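PDB 2BZV: fiber protein 2 from Human adenovirus type 41, which forms the short fibre spikes of the viral capsid, its trimeric knob being the receptor-binding part that probably attaches the virion to host cells. Local coordinates for residues Thr25-Ile30 with Asp35-Leu40. Sequence-based numbering, arbitrary orientation.
Sequences TPNCSI and DANLFL
Ala36 O takes two backbone N-H groups from the facing chain: Asn27 N at 3.1 Å, in the carbonyl plane, and Cys28 N, which makes a weaker, more bent bond. Two consecutive residues facing one is a classic beta bulge, and Ala36 N closes the antiparallel Cys28-Ala36 bridge by donating to Cys28 O. Two residues further along the strand, the side chain of Asn27 bonds to both backbone polar atoms of Leu38. With CG held between its own backbone N and carbonyl carbon (chi1 67°), Asn27 brings its amide up to the backbone of Leu38 and matches the peptide groups there: Asn27 OD1 accepts from Leu38 N at 2.8 Å, nearly straight at 171° and on a lone pair, while Asn27 ND2 gives a hydrogen to Leu38 O at 3.1 Å with that oxygen almost in the amide plane. The two bonds fix the flip of the amide, and ND2 has a second acceptor in Thr91 OG1.

At the other end Asp35 reaches back across the turn. Asp35 OD1 receives Ile30 N on the syn side at 2.8 Å, and OD2 accepts from Tyr31 N and Glu32 N, so one carboxylate collects three successive backbone N-H groups. The apolar part of the contact is small: Cys28 CB packs 4.0 Å from both Ala36 CB and Leu38 CB, and the Leu38 side chain also touches Leu72 of strand 69-76 and Ile53 and Ile55 of strand 48-57.

These contacts fasten the loop between strands 18-20 and 36-45 of the knob domain to the start of the latter strand. Main-chain pairing is brief, a single bridge; beyond it the hydrogen bonding is carried by the Asn27 amide and the Asp35 carboxylate, whose three N-H partners are consistent with stabilising a charged Asp35.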
ATOM      1  N   THR A  25      -9.903  14.101 -21.061  1.00 15.64           N
ATOM      2  CA  THR A  25     -10.035  13.622 -22.436  1.00 16.20           C
ATOM      3  C   THR A  25      -9.095  12.446 -22.695  1.00 14.89           C
ATOM      4  O   THR A  25      -8.182  12.200 -21.908  1.00 14.48           O
ATOM      5  CB  THR A  25      -9.714  14.768 -23.397  1.00 17.48           C
ATOM      6  OG1 THR A  25      -8.428  15.316 -23.067  1.00 19.65           O
ATOM      7  CG2 THR A  25     -10.770  15.868 -23.262  1.00 20.81           C
ATOM      8  N   PRO A  26      -9.296  11.703 -23.787  1.00 15.59           N
ATOM      9  CA  PRO A  26      -8.433  10.548 -24.031  1.00 15.29           C
ATOM     10  C   PRO A  26      -6.971  10.945 -24.178  1.00 13.84           C
ATOM     11  O   PRO A  26      -6.638  11.906 -24.858  1.00 15.60           O
ATOM     12  CB  PRO A  26      -8.974   9.968 -25.345  1.00 16.96           C
ATOM     13  CG  PRO A  26     -10.341  10.522 -25.480  1.00 18.36           C
ATOM     14  CD  PRO A  26     -10.340  11.855 -24.822  1.00 17.13           C
ATOM     15  N   ASN A  27      -6.094  10.177 -23.524  1.00 11.48           N
ATOM     16  CA  ASN A  27      -4.675  10.493 -23.489  1.00 10.63           C
ATOM     17  C   ASN A  27      -3.813   9.270 -23.739  1.00 10.37           C
ATOM     18  O   ASN A  27      -2.617   9.295 -23.433  1.00 10.89           O
ATOM     19  CB  ASN A  27      -4.305  11.130 -22.141  1.00 10.35           C
ATOM     20  CG  ASN A  27      -4.445  10.148 -20.986  1.00  9.67           C
ATOM     21  OD1 ASN A  27      -5.175   9.154 -21.097  1.00 10.89           O
ATOM     22  ND2 ASN A  27      -3.762  10.425 -19.875  1.00  9.81           N
ATOM     23  N   CYS A  28      -4.393   8.216 -24.308  1.00 10.71           N
ATOM     24  CA  CYS A  28      -3.654   6.982 -24.483  1.00 11.15           C
ATOM     25  C   CYS A  28      -4.104   6.349 -25.794  1.00 11.23           C
ATOM     26  O   CYS A  28      -5.277   6.411 -26.142  1.00 12.01           O
ATOM     27  CB  CYS A  28      -3.922   6.069 -23.278  1.00 11.50           C
ATOM     28  SG  CYS A  28      -2.964   4.546 -23.226  1.00 13.23           S
ATOM     29  N   SER A  29      -3.157   5.748 -26.511  1.00 11.37           N
ATOM     30  CA  SER A  29      -3.404   5.168 -27.831  1.00 12.05           C
ATOM     31  C   SER A  29      -2.970   3.709 -27.851  1.00 11.83           C
ATOM     32  O   SER A  29      -1.772   3.427 -27.909  1.00 13.29           O
ATOM     33  CB  SER A  29      -2.614   5.958 -28.879  1.00 12.94           C
ATOM     34  OG  SER A  29      -3.027   7.319 -28.891  1.00 14.66           O
ATOM     35  N   ILE A  30      -3.932   2.796 -27.777  1.00 12.01           N
ATOM     36  CA  ILE A  30      -3.620   1.360 -27.724  1.00 12.26           C
ATOM     37  C   ILE A  30      -3.709   0.740 -29.117  1.00 12.51           C
ATOM     38  O   ILE A  30      -2.732   0.157 -29.582  1.00 12.87           O
ATOM     39  CB  ILE A  30      -4.564   0.626 -26.752  1.00 12.65           C
ATOM     40  CG1 ILE A  30      -4.467   1.210 -25.335  1.00 13.61           C
ATOM     41  CG2 ILE A  30      -4.263  -0.871 -26.775  1.00 12.94           C
ATOM     42  CD1 ILE A  30      -3.095   1.040 -24.689  1.00 16.04           C
ATOM     43  N   ASP A  35      -7.668   6.342 -28.050  1.00 13.78           N
ATOM     44  CA  ASP A  35      -8.776   5.426 -27.861  1.00 13.34           C
ATOM     45  C   ASP A  35      -8.981   5.041 -26.405  1.00 12.45           C
ATOM     46  O   ASP A  35      -9.905   4.281 -26.109  1.00 13.08           O
ATOM     47  CB  ASP A  35      -8.621   4.171 -28.738  1.00 13.72           C
ATOM     48  CG  ASP A  35      -7.350   3.378 -28.461  1.00 13.41           C
ATOM     49  OD1 ASP A  35      -6.541   3.774 -27.591  1.00 13.23           O
ATOM     50  OD2 ASP A  35      -7.163   2.321 -29.132  1.00 13.84           O
ATOM     51  N   ALA A  36      -8.149   5.573 -25.501  1.00 11.74           N
ATOM     52  CA  ALA A  36      -8.231   5.197 -24.099  1.00 11.76           C
ATOM     53  C   ALA A  36      -7.874   6.356 -23.188  1.00 10.98           C
ATOM     54  O   ALA A  36      -7.228   7.331 -23.598  1.00 11.77           O
ATOM     55  CB  ALA A  36      -7.291   4.019 -23.819  1.00 12.51           C
ATOM     56  N   ASN A  37      -8.291   6.225 -21.929  1.00 11.05           N
ATOM     57  CA  ASN A  37      -7.872   7.130 -20.874  1.00 10.96           C
ATOM     58  C   ASN A  37      -7.016   6.363 -19.885  1.00 10.13           C
ATOM     59  O   ASN A  37      -7.467   5.341 -19.354  1.00 11.24           O
ATOM     60  CB  ASN A  37      -9.080   7.743 -20.160  1.00 11.60           C
ATOM     61  CG  ASN A  37      -8.656   8.826 -19.190  1.00 11.92           C
ATOM     62  OD1 ASN A  37      -8.123   8.514 -18.118  1.00 12.40           O
ATOM     63  ND2 ASN A  37      -8.867  10.087 -19.560  1.00 14.91           N
ATOM     64  N   LEU A  38      -5.794   6.842 -19.662  1.00  9.36           N
ATOM     65  CA  LEU A  38      -4.906   6.253 -18.670  1.00  9.71           C
ATOM     66  C   LEU A  38      -4.757   7.198 -17.500  1.00  9.00           C
ATOM     67  O   LEU A  38      -4.332   8.349 -17.667  1.00 10.04           O
ATOM     68  CB  LEU A  38      -3.526   5.987 -19.274  1.00 10.22           C
ATOM     69  CG  LEU A  38      -2.497   5.430 -18.270  1.00 13.21           C
ATOM     70  CD1 LEU A  38      -2.889   4.033 -17.797  1.00 12.78           C
ATOM     71  CD2 LEU A  38      -1.119   5.399 -18.881  1.00 16.96           C
ATOM     72  N   PHE A  39      -5.079   6.708 -16.316  1.00  8.87           N
ATOM     73  CA  PHE A  39      -4.820   7.440 -15.083  1.00  8.78           C
ATOM     74  C   PHE A  39      -3.837   6.630 -14.247  1.00  8.14           C
ATOM     75  O   PHE A  39      -4.193   5.640 -13.627  1.00 10.03           O
ATOM     76  CB  PHE A  39      -6.111   7.691 -14.309  1.00  9.71           C
ATOM     77  CG  PHE A  39      -5.857   8.369 -12.994  1.00 11.04           C
ATOM     78  CD1 PHE A  39      -5.407   9.666 -12.942  1.00 14.51           C
ATOM     79  CD2 PHE A  39      -5.994   7.651 -11.809  1.00 16.17           C
ATOM     80  CE1 PHE A  39      -5.145  10.302 -11.720  1.00 14.22           C
ATOM     81  CE2 PHE A  39      -5.763   8.277 -10.594  1.00 17.10           C
ATOM     82  CZ  PHE A  39      -5.356   9.607 -10.555  1.00 14.74           C
ATOM     83  N   LEU A  40      -2.589   7.075 -14.262  1.00  8.02           N
ATOM     84  CA  LEU A  40      -1.502   6.498 -13.461  1.00  7.53           C
ATOM     85  C   LEU A  40      -1.073   7.580 -12.493  1.00  7.07           C
ATOM     86  O   LEU A  40      -0.820   8.715 -12.914  1.00  7.62           O
ATOM     87  CB  LEU A  40      -0.349   6.077 -14.370  1.00  8.21           C
ATOM     88  CG  LEU A  40       0.922   5.626 -13.661  1.00  8.23           C
ATOM     89  CD1 LEU A  40       0.694   4.413 -12.759  1.00  8.61           C
ATOM     90  CD2 LEU A  40       1.992   5.290 -14.680  1.00  9.69           C
TER